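PDB 4MHR: ectoine hydroxylase from Sphingopyxis alaskensis, which hydroxylates L-ectoine to 5-hydroxyectoine, a protectant against osmotic stress, using iron(II), molecular oxygen and 2-oxoglutarate. Local coordinates for residues Phe101-Gln106 and His134-Asn139. Numbering follows the deposited sequence.
Sequences FEIHAQ and HQSRLN
F101 and R137 lie side by side on the same face of an antiparallel sheet, as a non-hydrogen-bonded pair whose CA atoms are 4.3 Å apart. Followed outward, the phenylalanine side chain begins with CB near the carbonyl oxygen of S136. CG sits anti to its own carbonyl carbon (chi1 -77°), which sends the ring out alongside the side chain of R137. CD1 and CE1 then rest on the aliphatic part of R137, CE1 lying 3.5 Å from its CG, and at the tip CZ stands over the centre of the guanidinium, the two planes 42° apart. Arginine suits this place because its methylenes and flat cationic end both accept an aromatic neighbour, while NH2 bonds to S99 OG. The amide of Q135 meets the ring at its edge, with CD 3.9 Å from CE1.

Beyond F101 the chain leaves the strand. The backbone N of E102, the N-cap residue of helix 103-106, donates to S136 O (3.0 Å) from above the carbonyl plane. A water joins S136 N to E102 OE2, and the other carboxylate oxygen forms a salt bridge with R294. The short side chain of S136 points toward the start of the helix, where its OG hydrogen-bonds to ND1 of H104 (2.7 Å) in the plane of the ring. Next to this bond, I103 packs CG2 against L138 CB at 3.7 Å; L138 also meets helix 63-78, so an aliphatic side chain suits this buried place.

Q135 binds L-ectoine, lies beside W158 and is held through NE2 by L292 O. The F101 ring, at the strand-to-helix junction, thus probably helps to place Q135 in the substrate pocket of the cupin fold of this PhyH-family dioxygenase.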
# COMPACT_ATOMS: atom_id res chain seq x y z
N PHE A 101 4.32 -0.35 -12.38
CA PHE A 101 4.71 0.71 -11.41
C PHE A 101 4.51 2.07 -12.04
O PHE A 101 4.40 2.18 -13.27
CB PHE A 101 6.16 0.54 -10.98
CG PHE A 101 6.38 -0.56 -9.98
CD1 PHE A 101 6.28 -0.31 -8.62
CD2 PHE A 101 6.66 -1.87 -10.39
CE1 PHE A 101 6.48 -1.31 -7.70
CE2 PHE A 101 6.84 -2.88 -9.46
CZ PHE A 101 6.76 -2.60 -8.11
N GLU A 102 4.39 3.10 -11.22
CA GLU A 102 4.25 4.48 -11.69
C GLU A 102 2.98 4.72 -12.46
O GLU A 102 2.89 5.60 -13.37
CB GLU A 102 5.48 4.90 -12.52
CG GLU A 102 6.74 5.06 -11.71
CD GLU A 102 6.64 6.34 -10.88
OE1 GLU A 102 6.58 7.43 -11.50
OE2 GLU A 102 6.53 6.28 -9.63
N ILE A 103 1.93 3.98 -12.13
CA ILE A 103 0.68 4.22 -12.84
C ILE A 103 0.10 5.61 -12.66
O ILE A 103 -0.64 6.09 -13.52
CB ILE A 103 -0.46 3.26 -12.51
CG1 ILE A 103 -0.68 3.13 -10.99
CG2 ILE A 103 -0.21 1.92 -13.14
CD1 ILE A 103 -1.94 2.34 -10.69
N HIS A 104 0.40 6.22 -11.54
CA HIS A 104 -0.10 7.54 -11.29
C HIS A 104 0.59 8.54 -12.23
O HIS A 104 0.04 9.60 -12.46
CB HIS A 104 0.13 7.93 -9.81
CG HIS A 104 1.56 8.20 -9.49
ND1 HIS A 104 2.53 7.23 -9.46
CD2 HIS A 104 2.21 9.37 -9.25
CE1 HIS A 104 3.70 7.76 -9.16
NE2 HIS A 104 3.52 9.06 -9.02
N ALA A 105 1.78 8.20 -12.74
CA ALA A 105 2.51 9.10 -13.65
C ALA A 105 2.20 8.77 -15.12
O ALA A 105 2.21 9.67 -15.91
CB ALA A 105 4.00 9.04 -13.39
N GLN A 106 1.83 7.53 -15.45
CA GLN A 106 1.67 7.10 -16.84
C GLN A 106 0.25 7.06 -17.32
O GLN A 106 0.03 6.96 -18.50
CB GLN A 106 2.24 5.70 -16.97
CG GLN A 106 3.71 5.59 -16.59
CD GLN A 106 4.29 4.23 -16.89
OE1 GLN A 106 4.24 3.27 -16.06
NE2 GLN A 106 4.86 4.11 -18.05
N HIS A 134 4.55 8.27 -3.22
CA HIS A 134 5.89 7.65 -3.09
C HIS A 134 6.06 6.53 -4.15
O HIS A 134 7.13 6.30 -4.66
CB HIS A 134 6.06 7.10 -1.66
CG HIS A 134 7.17 6.09 -1.49
ND1 HIS A 134 8.50 6.44 -1.36
CD2 HIS A 134 7.11 4.75 -1.33
CE1 HIS A 134 9.22 5.36 -1.15
NE2 HIS A 134 8.41 4.31 -1.13
N GLN A 135 4.99 5.83 -4.45
CA GLN A 135 5.04 4.68 -5.35
C GLN A 135 3.62 4.40 -5.69
O GLN A 135 2.74 4.58 -4.84
CB GLN A 135 5.58 3.47 -4.61
CG GLN A 135 5.59 2.19 -5.43
CD GLN A 135 5.95 1.00 -4.58
OE1 GLN A 135 5.07 0.23 -4.12
NE2 GLN A 135 7.23 0.87 -4.29
N SER A 136 3.37 3.87 -6.88
CA SER A 136 2.07 3.34 -7.27
C SER A 136 2.23 2.08 -8.10
O SER A 136 3.31 1.84 -8.70
CB SER A 136 1.27 4.36 -8.05
OG SER A 136 1.80 4.66 -9.33
N ARG A 137 1.21 1.22 -8.12
CA ARG A 137 1.32 -0.02 -8.93
C ARG A 137 -0.05 -0.45 -9.28
O ARG A 137 -0.93 -0.41 -8.41
CB ARG A 137 1.85 -1.25 -8.21
CG ARG A 137 3.01 -1.18 -7.33
CD ARG A 137 2.99 -2.35 -6.33
NE ARG A 137 3.22 -3.62 -6.98
CZ ARG A 137 4.12 -4.53 -6.60
NH1 ARG A 137 4.91 -4.35 -5.54
NH2 ARG A 137 4.23 -5.66 -7.30
N LEU A 138 -0.20 -0.95 -10.50
CA LEU A 138 -1.38 -1.69 -10.93
C LEU A 138 -0.96 -3.15 -10.92
O LEU A 138 0.06 -3.57 -11.55
CB LEU A 138 -1.92 -1.23 -12.26
CG LEU A 138 -3.00 -2.14 -12.88
CD1 LEU A 138 -4.23 -2.35 -12.03
CD2 LEU A 138 -3.40 -1.67 -14.26
N ASN A 139 -1.68 -3.91 -10.11
CA ASN A 139 -1.40 -5.34 -9.91
C ASN A 139 -2.49 -6.23 -10.48
O ASN A 139 -3.68 -5.93 -10.33
CB ASN A 139 -1.31 -5.65 -8.45
CG ASN A 139 -0.23 -4.87 -7.77
OD1 ASN A 139 -0.44 -4.17 -6.75
ND2 ASN A 139 0.96 -4.99 -8.31
O HOH W 1 5.80 3.97 -8.45